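Local atomic coordinates of T-cell surface glycoprotein CD1A1 antigen (PDB entry 3JVG), a protein that probably presents lipid antigens to T cells at the cell surface, as other members of the MHC class I-like CD1 family do. Residues A[45-50]-A[63-68]; A[51-54]-A[60-63]. One frame throughout, in Å; residues are numbered along the deposited sequence.

Interaction 1. Residues A[45-50]-A[63-68]; sequences IRYYRP and VIESSI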
loop_
_atom_site.group_PDB
_atom_site.type_symbol
_atom_site.label_atom_id
_atom_site.label_comp_id
_atom_site.label_asym_id
_atom_site.label_seq_id
_atom_site.Cartn_x
_atom_site.Cartn_y
_atom_site.Cartn_z
ATOM N N ILE A 45 -2.869 18.872 -7.271
ATOM C CA ILE A 45 -3.078 18.049 -6.123
ATOM C C ILE A 45 -4.546 17.851 -5.898
ATOM O O ILE A 45 -5.325 18.778 -6.059
ATOM C CB ILE A 45 -2.425 18.628 -4.915
ATOM C CG1 ILE A 45 -0.928 18.309 -4.997
ATOM C CG2 ILE A 45 -3.035 18.078 -3.636
ATOM C CD1 ILE A 45 -0.022 19.526 -5.314
ATOM N N ARG A 46 -4.907 16.632 -5.524
ATOM C CA ARG A 46 -6.295 16.262 -5.225
ATOM C C ARG A 46 -6.338 15.925 -3.747
ATOM O O ARG A 46 -5.430 15.260 -3.261
ATOM C CB ARG A 46 -6.679 15.004 -6.030
ATOM C CG ARG A 46 -6.582 15.188 -7.558
ATOM C CD ARG A 46 -6.841 13.864 -8.331
ATOM N N TYR A 47 -7.395 16.357 -3.066
ATOM C CA TYR A 47 -7.565 16.210 -1.619
ATOM C C TYR A 47 -8.699 15.279 -1.355
ATOM O O TYR A 47 -9.798 15.487 -1.829
ATOM C CB TYR A 47 -7.917 17.551 -0.967
ATOM C CG TYR A 47 -6.851 18.592 -1.123
ATOM C CD1 TYR A 47 -6.828 19.438 -2.231
ATOM C CD2 TYR A 47 -5.841 18.721 -0.164
ATOM C CE1 TYR A 47 -5.836 20.394 -2.374
ATOM C CE2 TYR A 47 -4.846 19.659 -0.312
ATOM C CZ TYR A 47 -4.856 20.490 -1.415
ATOM O OH TYR A 47 -3.848 21.401 -1.550
ATOM N N TYR A 48 -8.440 14.214 -0.619
ATOM C CA TYR A 48 -9.434 13.138 -0.469
ATOM C C TYR A 48 -10.226 13.215 0.846
ATOM O O TYR A 48 -11.260 12.587 0.972
ATOM C CB TYR A 48 -8.711 11.787 -0.471
ATOM C CG TYR A 48 -8.051 11.358 -1.779
ATOM C CD1 TYR A 48 -8.426 11.919 -3.017
ATOM C CD2 TYR A 48 -7.109 10.323 -1.790
ATOM C CE1 TYR A 48 -7.864 11.493 -4.205
ATOM C CE2 TYR A 48 -6.551 9.887 -2.985
ATOM C CZ TYR A 48 -6.929 10.490 -4.182
ATOM O OH TYR A 48 -6.375 10.064 -5.357
ATOM N N ARG A 49 -9.696 13.907 1.856
ATOM C CA ARG A 49 -10.318 13.942 3.179
ATOM C C ARG A 49 -10.842 15.368 3.458
ATOM O O ARG A 49 -10.154 16.331 3.220
ATOM C CB ARG A 49 -9.312 13.501 4.275
ATOM C CG ARG A 49 -8.689 12.055 4.109
ATOM C CD ARG A 49 -9.766 10.973 3.838
ATOM N NE ARG A 49 -10.745 10.938 4.931
ATOM C CZ ARG A 49 -12.040 10.662 4.786
ATOM N NH1 ARG A 49 -12.507 10.410 3.584
ATOM N NH2 ARG A 49 -12.863 10.646 5.831
ATOM N N PRO A 50 -12.074 15.474 3.940
ATOM C CA PRO A 50 -12.702 16.757 4.149
ATOM C C PRO A 50 -12.061 17.599 5.246
ATOM O O PRO A 50 -12.190 18.800 5.205
ATOM C CB PRO A 50 -14.129 16.409 4.540
ATOM C CG PRO A 50 -14.276 14.960 4.399
ATOM C CD PRO A 50 -12.988 14.333 4.114
ATOM N N VAL A 63 1.641 27.296 -0.686
ATOM C CA VAL A 63 3.055 27.030 -0.541
ATOM C C VAL A 63 3.370 25.508 -0.620
ATOM O O VAL A 63 4.336 25.078 -1.263
ATOM C CB VAL A 63 3.635 27.665 0.772
ATOM C CG1 VAL A 63 5.114 27.216 1.004
ATOM C CG2 VAL A 63 3.584 29.157 0.660
ATOM N N ILE A 64 2.537 24.702 0.025
ATOM C CA ILE A 64 2.665 23.258 -0.024
ATOM C C ILE A 64 2.531 22.755 -1.469
ATOM O O ILE A 64 3.418 22.040 -1.939
ATOM C CB ILE A 64 1.696 22.611 0.957
ATOM C CG1 ILE A 64 2.108 23.013 2.399
ATOM C CG2 ILE A 64 1.660 21.119 0.783
ATOM C CD1 ILE A 64 1.189 22.501 3.460
ATOM N N GLU A 65 1.501 23.204 -2.198
ATOM C CA GLU A 65 1.304 22.771 -3.598
ATOM C C GLU A 65 2.471 23.161 -4.489
ATOM O O GLU A 65 3.047 22.316 -5.189
ATOM C CB GLU A 65 -0.008 23.297 -4.188
ATOM C CG GLU A 65 -1.228 22.710 -3.497
ATOM C CD GLU A 65 -2.514 22.735 -4.331
ATOM O OE1 GLU A 65 -2.458 22.913 -5.595
ATOM O OE2 GLU A 65 -3.594 22.540 -3.719
ATOM N N SER A 66 2.840 24.427 -4.443
ATOM C CA SER A 66 3.980 24.912 -5.187
ATOM C C SER A 66 5.287 24.189 -4.830
ATOM O O SER A 66 6.087 23.934 -5.717
ATOM C CB SER A 66 4.108 26.450 -5.024
ATOM O OG SER A 66 5.246 26.944 -5.718
ATOM N N SER A 67 5.531 23.871 -3.556
ATOM C CA SER A 67 6.725 23.091 -3.197
ATOM C C SER A 67 6.662 21.649 -3.716
ATOM O O SER A 67 7.650 21.132 -4.228
ATOM C CB SER A 67 6.949 23.084 -1.701
ATOM O OG SER A 67 7.109 24.425 -1.233
ATOM N N ILE A 68 5.502 21.000 -3.603
ATOM C CA ILE A 68 5.335 19.704 -4.235
ATOM C C ILE A 68 5.624 19.734 -5.740
ATOM O O ILE A 68 6.416 18.904 -6.235
ATOM C CB ILE A 68 3.964 19.069 -3.924
ATOM C CG1 ILE A 68 3.903 18.669 -2.437
ATOM C CG2 ILE A 68 3.748 17.865 -4.777
ATOM C CD1 ILE A 68 2.461 18.246 -1.966
#
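Tyr47 and Glu65 meet at the rim of the phenol ring: the carboxylate oxygen OE2 lies at the ring edge, near its plane, and takes a very short hydrogen bond from the hydroxyl, Tyr47 OH to Glu65 OE2 2.5 Å. Ring and carboxylate are turned 39° against each other. Glu65 suits this place because its chain runs extended beyond CG, long enough to carry the carboxylate out from the helix to the hydroxyl of Tyr47; Tyr47 supplies a longer, rigid arm that ends in a donor. The same OE2 also forms a salt bridge with Arg53, so two groups grip one oxygen, and the neighbouring positive charge would be expected to stabilise the carboxylate as an anion.

In the MHC class I-like platform, strand 45-47 is an outermost strand of the antiparallel floor and helix 58-82 is one of the two long helices above it. Their short segments run at 135°, with axes 10.7 Å apart at closest approach, spanned here by a tyrosine, a glutamate and isoleucines.

Ile45 fills the apolar part. Its CG1 branch, beside the backbone N (chi1 -79°), sends CD1 past the Glu65 chain in the opposite direction, 3.9 Å from Glu65 CG. Ile45 CD1 also touches the CG2 methyl of Ile68 at 4.2 Å. The other branch, Ile45 CG2, packs on one face of the Tyr47 ring, toward its rim.

Interaction 2. Residues A[51-54]-A[60-63]; sequences WLRP and DWDV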
loop_
_atom_site.group_PDB
_atom_site.type_symbol
_atom_site.label_atom_id
_atom_site.label_comp_id
_atom_site.label_asym_id
_atom_site.label_seq_id
_atom_site.Cartn_x
_atom_site.Cartn_y
_atom_site.Cartn_z
ATOM N N TRP A 51 -11.389 16.996 6.219
ATOM C CA TRP A 51 -10.725 17.789 7.285
ATOM C C TRP A 51 -9.409 18.474 6.819
ATOM O O TRP A 51 -8.921 19.388 7.461
ATOM C CB TRP A 51 -10.490 16.918 8.519
ATOM C CG TRP A 51 -9.758 15.602 8.190
ATOM C CD1 TRP A 51 -10.320 14.374 7.957
ATOM C CD2 TRP A 51 -8.340 15.434 8.054
ATOM N NE1 TRP A 51 -9.324 13.442 7.689
ATOM C CE2 TRP A 51 -8.107 14.079 7.731
ATOM C CE3 TRP A 51 -7.240 16.301 8.180
ATOM C CZ2 TRP A 51 -6.813 13.575 7.522
ATOM C CZ3 TRP A 51 -5.950 15.797 7.974
ATOM C CH2 TRP A 51 -5.756 14.461 7.647
ATOM N N LEU A 52 -8.866 18.066 5.675
ATOM C CA LEU A 52 -7.563 18.629 5.217
ATOM C C LEU A 52 -7.551 20.129 4.958
ATOM O O LEU A 52 -6.824 20.884 5.648
ATOM C CB LEU A 52 -7.113 17.936 3.929
ATOM C CG LEU A 52 -5.975 16.964 3.663
ATOM C CD1 LEU A 52 -4.946 16.712 4.784
ATOM C CD2 LEU A 52 -6.558 15.689 3.013
ATOM N N ARG A 53 -8.319 20.568 3.951
ATOM C CA ARG A 53 -8.277 21.978 3.518
ATOM C C ARG A 53 -8.547 22.983 4.611
ATOM O O ARG A 53 -7.865 23.960 4.673
ATOM C CB ARG A 53 -9.175 22.272 2.295
ATOM C CG ARG A 53 -8.711 21.600 0.989
ATOM C CD ARG A 53 -7.320 22.110 0.522
ATOM N NE ARG A 53 -7.384 23.507 0.052
ATOM C CZ ARG A 53 -6.593 24.073 -0.869
ATOM N NH1 ARG A 53 -5.642 23.379 -1.483
ATOM N NH2 ARG A 53 -6.758 25.354 -1.174
ATOM N N PRO A 54 -9.513 22.731 5.518
ATOM C CA PRO A 54 -9.735 23.748 6.520
ATOM C C PRO A 54 -8.741 23.675 7.662
ATOM O O PRO A 54 -8.771 24.546 8.556
ATOM C CB PRO A 54 -11.148 23.411 7.047
ATOM C CG PRO A 54 -11.714 22.341 6.088
ATOM C CD PRO A 54 -10.491 21.632 5.650
ATOM N N ASP A 60 -0.929 28.673 3.242
ATOM C CA ASP A 60 -0.133 27.476 3.510
ATOM C C ASP A 60 -0.303 26.388 2.454
ATOM O O ASP A 60 0.701 25.890 1.941
ATOM C CB ASP A 60 -0.378 26.914 4.924
ATOM C CG ASP A 60 0.333 27.737 5.999
ATOM O OD1 ASP A 60 0.021 27.562 7.190
ATOM O OD2 ASP A 60 1.172 28.604 5.635
ATOM N N TRP A 61 -1.560 26.040 2.129
ATOM C CA TRP A 61 -1.819 25.163 0.993
ATOM C C TRP A 61 -1.113 25.576 -0.311
ATOM O O TRP A 61 -0.469 24.712 -0.961
ATOM C CB TRP A 61 -3.309 24.838 0.788
ATOM C CG TRP A 61 -3.778 23.905 1.848
ATOM C CD1 TRP A 61 -4.720 24.169 2.814
ATOM C CD2 TRP A 61 -3.296 22.567 2.107
ATOM N NE1 TRP A 61 -4.850 23.098 3.641
ATOM C CE2 TRP A 61 -3.991 22.096 3.236
ATOM C CE3 TRP A 61 -2.317 21.734 1.508
ATOM C CZ2 TRP A 61 -3.767 20.815 3.769
ATOM C CZ3 TRP A 61 -2.106 20.467 2.013
ATOM C CH2 TRP A 61 -2.812 20.016 3.143
ATOM N N ASP A 62 -1.209 26.854 -0.681
ATOM C CA ASP A 62 -0.523 27.354 -1.854
ATOM C C ASP A 62 0.993 27.057 -1.835
ATOM O O ASP A 62 1.570 26.721 -2.881
ATOM C CB ASP A 62 -0.651 28.846 -1.998
ATOM C CG ASP A 62 -2.106 29.335 -2.218
ATOM O OD1 ASP A 62 -3.015 28.598 -2.622
ATOM O OD2 ASP A 62 -2.297 30.524 -1.980
ATOM N N VAL A 63 1.641 27.296 -0.686
ATOM C CA VAL A 63 3.055 27.030 -0.541
ATOM C C VAL A 63 3.370 25.508 -0.620
ATOM O O VAL A 63 4.336 25.078 -1.263
ATOM C CB VAL A 63 3.635 27.665 0.772
ATOM C CG1 VAL A 63 5.114 27.216 1.004
ATOM C CG2 VAL A 63 3.584 29.157 0.660
#
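Arg53 and Trp61 are the closest backbone pair here, their CA atoms 7.6 Å apart, where the chain turns from the short, weakly bonded helix around 52-54 into the helix that holds 60-63. This is the lead-in to the first long helix of the MHC class I-like domain, helix 58-82, and the indole of Trp61 reaches back from the long helix to the backbone of Leu52 and Arg53.

The guanidinium of Arg53 stacks on that indole, shifted toward Trp61 CB, with guanidinium and ring planes 10° apart and centres 4.5 Å from each other. Bends at chi2 and chi3 fold the arginine chain back over the ring, and Arg53 CD lies over the five-membered ring of Trp61 in a CH-pi contact, 4.0 Å from its centroid. Arginine fits because it joins an apolar chain to a flat cation; its NH1 goes on to a salt bridge with Glu65.

Tryptophan offers both a broad face and a donor. Leu52 brings CD1 to 4.3 Å from Trp61 CH2, at the far end of the six-membered ring, and Phe169 of helix 148-172 touches the side chains of both Leu52 and Trp61, two buried residues. At the pyrrole edge, Trp61 NE1 makes a weak, bent hydrogen bond to the carbonyl oxygen Arg53 O, 3.3 Å long with an N-H...O angle of 129°.

From the N terminus, the chain leaves the edge strand 45-47, passes through short helix 52-55 and enters helix 58-82. Interaction 1 closes the larger loop, from 45-50 to 63-68, and interaction 2 nests within it, joining 51-54 to 60-63; both end on helix 58-82, their ranges overlapping at Val63, and they do not cross. The outer contact ties the margin of the floor to the long helix, the inner one sets the short helix against the start of that helix. They are coupled side by side: Arg53 NH1 reaches Glu65 OE2 at 3.1 Å, and the rings of Tyr47 and Trp61 meet edge-to-face, so strand, short helix and long helix are joined by touching side chains.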